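Local atomic coordinates of 4-hydroxy-tetrahydrodipicolinate synthase (Aquifex aeolicus, PDB entry 2EHH), a protein that probably catalyses the condensation of pyruvate with aspartate semialdehyde to 4-hydroxy-tetrahydrodipicolinate, a step of lysine biosynthesis by the diaminopimelate pathway. Residues A206-L217 against R228-L239. Residues are numbered along the deposited sequence; the frame is centred on the assembly and turned at random.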
loop_
_atom_site.group_PDB
_atom_site.type_symbol
_atom_site.label_atom_id
_atom_site.label_comp_id
_atom_site.label_asym_id
_atom_site.label_seq_id
_atom_site.Cartn_x
_atom_site.Cartn_y
_atom_site.Cartn_z
ATOM N N ALA A 206 -24.017 -6.479 -8.208
ATOM C CA ALA A 206 -24.955 -5.728 -9.040
ATOM C C ALA A 206 -26.109 -6.599 -9.529
ATOM O O ALA A 206 -27.189 -6.096 -9.836
ATOM C CB ALA A 206 -24.226 -5.116 -10.234
ATOM N N ASN A 207 -25.857 -7.901 -9.600
ATOM C CA ASN A 207 -26.847 -8.885 -10.028
ATOM C C ASN A 207 -28.109 -8.848 -9.174
ATOM O O ASN A 207 -29.190 -9.218 -9.631
ATOM C CB ASN A 207 -26.254 -10.293 -9.937
ATOM C CG ASN A 207 -26.002 -10.890 -11.281
ATOM O OD1 ASN A 207 -26.546 -10.425 -12.283
ATOM N ND2 ASN A 207 -25.191 -11.937 -11.325
ATOM N N ASN A 208 -27.955 -8.432 -7.923
ATOM C CA ASN A 208 -29.073 -8.356 -6.991
ATOM C C ASN A 208 -30.184 -7.419 -7.453
ATOM O O ASN A 208 -31.349 -7.631 -7.118
ATOM C CB ASN A 208 -28.581 -7.890 -5.617
ATOM C CG ASN A 208 -27.974 -9.008 -4.800
ATOM O OD1 ASN A 208 -28.690 -9.827 -4.224
ATOM N ND2 ASN A 208 -26.645 -9.051 -4.744
ATOM N N VAL A 209 -29.830 -6.393 -8.223
ATOM C CA VAL A 209 -30.826 -5.430 -8.666
ATOM C C VAL A 209 -31.067 -5.311 -10.167
ATOM O O VAL A 209 -32.136 -4.873 -10.579
ATOM C CB VAL A 209 -30.523 -4.036 -8.087
ATOM C CG1 VAL A 209 -30.521 -4.111 -6.565
ATOM C CG2 VAL A 209 -29.189 -3.534 -8.590
ATOM N N MET A 210 -30.081 -5.675 -10.980
ATOM C CA MET A 210 -30.243 -5.629 -12.430
ATOM C C MET A 210 -29.712 -6.925 -13.038
ATOM O O MET A 210 -28.748 -6.925 -13.800
ATOM C CB MET A 210 -29.520 -4.410 -13.024
ATOM C CG MET A 210 -30.243 -3.091 -12.760
ATOM S SD MET A 210 -29.515 -1.660 -13.585
ATOM C CE MET A 210 -30.200 -1.809 -15.231
ATOM N N PRO A 211 -30.356 -8.057 -12.704
ATOM C CA PRO A 211 -30.018 -9.411 -13.164
ATOM C C PRO A 211 -29.927 -9.557 -14.680
ATOM O O PRO A 211 -28.974 -10.138 -15.208
ATOM C CB PRO A 211 -31.158 -10.269 -12.605
ATOM C CG PRO A 211 -31.659 -9.488 -11.442
ATOM C CD PRO A 211 -31.606 -8.072 -11.924
ATOM N N ARG A 212 -30.937 -9.040 -15.372
ATOM C CA ARG A 212 -31.008 -9.138 -16.826
ATOM C C ARG A 212 -29.835 -8.467 -17.528
ATOM O O ARG A 212 -29.201 -9.063 -18.399
ATOM C CB ARG A 212 -32.324 -8.536 -17.327
ATOM C CG ARG A 212 -33.564 -9.208 -16.752
ATOM C CD ARG A 212 -34.833 -8.487 -17.176
ATOM N NE ARG A 212 -35.091 -8.623 -18.606
ATOM C CZ ARG A 212 -35.768 -9.627 -19.158
ATOM N NH1 ARG A 212 -36.268 -10.597 -18.399
ATOM N NH2 ARG A 212 -35.950 -9.658 -20.474
ATOM N N GLU A 213 -29.549 -7.231 -17.139
ATOM C CA GLU A 213 -28.459 -6.479 -17.747
ATOM C C GLU A 213 -27.109 -7.146 -17.525
ATOM O O GLU A 213 -26.322 -7.300 -18.461
ATOM C CB GLU A 213 -28.418 -5.055 -17.188
ATOM C CG GLU A 213 -29.629 -4.187 -17.516
ATOM C CD GLU A 213 -30.914 -4.667 -16.865
ATOM O OE1 GLU A 213 -30.855 -5.316 -15.796
ATOM O OE2 GLU A 213 -31.994 -4.373 -17.418
ATOM N N VAL A 214 -26.833 -7.537 -16.286
ATOM C CA VAL A 214 -25.563 -8.183 -15.988
ATOM C C VAL A 214 -25.448 -9.458 -16.806
ATOM O O VAL A 214 -24.396 -9.760 -17.367
ATOM C CB VAL A 214 -25.437 -8.523 -14.488
ATOM C CG1 VAL A 214 -24.170 -9.328 -14.249
ATOM C CG2 VAL A 214 -25.411 -7.242 -13.663
ATOM N N LYS A 215 -26.544 -10.204 -16.876
ATOM C CA LYS A 215 -26.563 -11.442 -17.638
ATOM C C LYS A 215 -26.161 -11.150 -19.080
ATOM O O LYS A 215 -25.369 -11.882 -19.672
ATOM C CB LYS A 215 -27.962 -12.065 -17.599
ATOM C CG LYS A 215 -28.125 -13.305 -18.472
ATOM C CD LYS A 215 -27.131 -14.390 -18.097
ATOM C CE LYS A 215 -27.335 -15.635 -18.948
ATOM N NZ LYS A 215 -26.329 -16.682 -18.628
ATOM N N GLU A 216 -26.706 -10.073 -19.636
ATOM C CA GLU A 216 -26.400 -9.689 -21.011
ATOM C C GLU A 216 -24.919 -9.365 -21.187
ATOM O O GLU A 216 -24.324 -9.698 -22.210
ATOM C CB GLU A 216 -27.237 -8.476 -21.430
ATOM C CG GLU A 216 -28.737 -8.731 -21.460
ATOM C CD GLU A 216 -29.531 -7.526 -21.946
ATOM O OE1 GLU A 216 -30.782 -7.571 -21.895
ATOM O OE2 GLU A 216 -28.907 -6.537 -22.383
ATOM N N LEU A 217 -24.327 -8.704 -20.193
ATOM C CA LEU A 217 -22.910 -8.364 -20.262
ATOM C C LEU A 217 -22.115 -9.665 -20.354
ATOM O O LEU A 217 -21.230 -9.810 -21.197
ATOM C CB LEU A 217 -22.495 -7.565 -19.015
ATOM C CG LEU A 217 -21.028 -7.155 -18.792
ATOM C CD1 LEU A 217 -20.193 -8.373 -18.456
ATOM C CD2 LEU A 217 -20.478 -6.458 -20.019
ATOM N N ARG A 228 -20.158 -5.104 -27.729
ATOM C CA ARG A 228 -21.435 -5.134 -27.029
ATOM C C ARG A 228 -21.178 -5.167 -25.522
ATOM O O ARG A 228 -21.905 -4.547 -24.750
ATOM C CB ARG A 228 -22.243 -6.360 -27.460
ATOM C CG ARG A 228 -23.532 -6.580 -26.679
ATOM C CD ARG A 228 -24.468 -5.378 -26.745
ATOM N NE ARG A 228 -25.720 -5.648 -26.040
ATOM C CZ ARG A 228 -26.581 -4.713 -25.649
ATOM N NH1 ARG A 228 -26.333 -3.433 -25.893
ATOM N NH2 ARG A 228 -27.685 -5.057 -24.999
ATOM N N ALA A 229 -20.143 -5.892 -25.112
ATOM C CA ALA A 229 -19.793 -5.986 -23.698
ATOM C C ALA A 229 -19.478 -4.590 -23.159
ATOM O O ALA A 229 -19.965 -4.199 -22.098
ATOM C CB ALA A 229 -18.594 -6.911 -23.515
ATOM N N ARG A 230 -18.667 -3.838 -23.895
ATOM C CA ARG A 230 -18.319 -2.481 -23.484
ATOM C C ARG A 230 -19.566 -1.610 -23.391
ATOM O O ARG A 230 -19.676 -0.757 -22.514
ATOM C CB ARG A 230 -17.341 -1.837 -24.479
ATOM C CG ARG A 230 -15.894 -2.295 -24.351
ATOM C CD ARG A 230 -14.960 -1.388 -25.162
ATOM N NE ARG A 230 -15.177 -1.512 -26.603
ATOM C CZ ARG A 230 -14.740 -2.523 -27.350
ATOM N NH1 ARG A 230 -14.046 -3.516 -26.802
ATOM N NH2 ARG A 230 -15.004 -2.548 -28.651
ATOM N N GLU A 231 -20.506 -1.813 -24.310
ATOM C CA GLU A 231 -21.725 -1.020 -24.306
ATOM C C GLU A 231 -22.483 -1.216 -22.996
ATOM O O GLU A 231 -22.940 -0.256 -22.380
ATOM C CB GLU A 231 -22.620 -1.423 -25.479
ATOM C CG GLU A 231 -23.616 -0.363 -25.881
ATOM C CD GLU A 231 -24.601 -0.866 -26.919
ATOM O OE1 GLU A 231 -24.164 -1.554 -27.870
ATOM O OE2 GLU A 231 -25.808 -0.569 -26.781
ATOM N N ILE A 232 -22.613 -2.467 -22.580
ATOM C CA ILE A 232 -23.321 -2.795 -21.354
ATOM C C ILE A 232 -22.519 -2.381 -20.128
ATOM O O ILE A 232 -23.074 -1.848 -19.166
ATOM C CB ILE A 232 -23.611 -4.301 -21.283
ATOM C CG1 ILE A 232 -24.434 -4.717 -22.509
ATOM C CG2 ILE A 232 -24.366 -4.626 -20.002
ATOM C CD1 ILE A 232 -24.579 -6.216 -22.665
ATOM N N HIS A 233 -21.216 -2.637 -20.171
ATOM C CA HIS A 233 -20.305 -2.286 -19.082
ATOM C C HIS A 233 -20.388 -0.790 -18.764
ATOM O O HIS A 233 -20.598 -0.404 -17.617
ATOM C CB HIS A 233 -18.871 -2.659 -19.485
ATOM C CG HIS A 233 -17.814 -2.133 -18.564
ATOM N ND1 HIS A 233 -17.466 -2.761 -17.385
ATOM C CD2 HIS A 233 -17.010 -1.047 -18.663
ATOM C CE1 HIS A 233 -16.491 -2.084 -16.800
ATOM N NE2 HIS A 233 -16.197 -1.041 -17.555
ATOM N N TYR A 234 -20.234 0.054 -19.778
ATOM C CA TYR A 234 -20.271 1.492 -19.548
ATOM C C TYR A 234 -21.649 2.020 -19.188
ATOM O O TYR A 234 -21.778 3.056 -18.533
ATOM C CB TYR A 234 -19.688 2.228 -20.754
ATOM C CG TYR A 234 -18.182 2.085 -20.800
ATOM C CD1 TYR A 234 -17.391 2.642 -19.798
ATOM C CD2 TYR A 234 -17.557 1.324 -21.787
ATOM C CE1 TYR A 234 -16.020 2.442 -19.764
ATOM C CE2 TYR A 234 -16.172 1.113 -21.764
ATOM C CZ TYR A 234 -15.415 1.676 -20.743
ATOM O OH TYR A 234 -14.058 1.461 -20.679
ATOM N N TYR A 235 -22.681 1.299 -19.601
ATOM C CA TYR A 235 -24.040 1.699 -19.276
ATOM C C TYR A 235 -24.258 1.435 -17.784
ATOM O O TYR A 235 -24.826 2.258 -17.064
ATOM C CB TYR A 235 -25.032 0.893 -20.126
ATOM C CG TYR A 235 -26.468 0.987 -19.667
ATOM C CD1 TYR A 235 -27.046 -0.031 -18.913
ATOM C CD2 TYR A 235 -27.246 2.103 -19.971
ATOM C CE1 TYR A 235 -28.367 0.059 -18.470
ATOM C CE2 TYR A 235 -28.568 2.205 -19.532
ATOM C CZ TYR A 235 -29.119 1.178 -18.782
ATOM O OH TYR A 235 -30.418 1.274 -18.336
ATOM N N LEU A 236 -23.759 0.292 -17.327
ATOM C CA LEU A 236 -23.895 -0.133 -15.937
ATOM C C LEU A 236 -22.824 0.419 -14.992
ATOM O O LEU A 236 -22.890 0.191 -13.783
ATOM C CB LEU A 236 -23.864 -1.664 -15.886
ATOM C CG LEU A 236 -25.109 -2.487 -15.532
ATOM C CD1 LEU A 236 -26.373 -1.841 -16.045
ATOM C CD2 LEU A 236 -24.933 -3.878 -16.104
ATOM N N HIS A 237 -21.849 1.150 -15.525
ATOM C CA HIS A 237 -20.770 1.667 -14.685
ATOM C C HIS A 237 -21.233 2.475 -13.474
ATOM O O HIS A 237 -20.721 2.280 -12.372
ATOM C CB HIS A 237 -19.784 2.503 -15.506
ATOM C CG HIS A 237 -18.455 2.674 -14.837
ATOM N ND1 HIS A 237 -17.619 1.611 -14.569
ATOM C CD2 HIS A 237 -17.838 3.772 -14.339
ATOM C CE1 HIS A 237 -16.546 2.048 -13.934
ATOM N NE2 HIS A 237 -16.655 3.354 -13.782
ATOM N N ASP A 238 -22.193 3.377 -13.667
ATOM C CA ASP A 238 -22.697 4.175 -12.550
ATOM C C ASP A 238 -23.277 3.283 -11.452
ATOM O O ASP A 238 -23.115 3.570 -10.270
ATOM C CB ASP A 238 -23.760 5.173 -13.020
ATOM C CG ASP A 238 -23.166 6.354 -13.765
ATOM O OD1 ASP A 238 -21.922 6.473 -13.809
ATOM O OD2 ASP A 238 -23.944 7.168 -14.303
ATOM N N LEU A 239 -23.956 2.205 -11.840
ATOM C CA LEU A 239 -24.519 1.285 -10.855
ATOM C C LEU A 239 -23.398 0.552 -10.117
ATOM O O LEU A 239 -23.425 0.433 -8.889
ATOM C CB LEU A 239 -25.429 0.254 -11.529
ATOM C CG LEU A 239 -26.016 -0.816 -10.600
ATOM C CD1 LEU A 239 -26.987 -0.172 -9.622
ATOM C CD2 LEU A 239 -26.723 -1.887 -11.423
#
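M210, at the N-cap position of helix 211-223, reaches over to helix 226-242 and meets L239, L236 and Y235 in turn. Its CB and CG lie against CD2 of L239, and SD comes closest to that methyl, with SD to CD2 at 3.5 Å. The chain then bends at SD (chi3 81°), which brings CE to 3.9 Å from CD1 of L236 and to the edge of the Y235 ring, near its plane. With alanine in place of M210, L239 CD2 and L236 CD1 would probably lose the sulfur and methyl that cover them, opening a gap beside Y235. V209 CG2 and A206 CB pack on the same L239 methyl. In the first turn of the helix, E213 CB sits 3.8 Å from L236 CD2, while the carboxylate of E213 bends away. I232 fills the next level: its CG2 packs on L217 CB at 3.6 Å, and CD1 reaches the backbone, 3.5 Å from E216 C. In L217, CG anti to the backbone N carries CD2 onto A229, 3.1 Å from the carbonyl O, a tight approach. At the end of the interface near the turn between the helices, E216 OE2 and R228 NH2 form a salt bridge of 3.2 Å, the carboxylate and guanidinium planes 32° apart. NH1 of R228 pairs with E231 OE2, and I232 CG1 covers one face of the guanidinium. The axes of segments 211-217 and 228-239 run roughly antiparallel, at 146°, joining the segment after the last TIM-barrel strand to the helical C-terminal region. H233, its ring leading away from this contact, hydrogen-bonds through NE2 to S171 OG of the second subunit. Apolar contacts dominate the interface; at its charged end E216 and E231 would probably share the positive charge of R228.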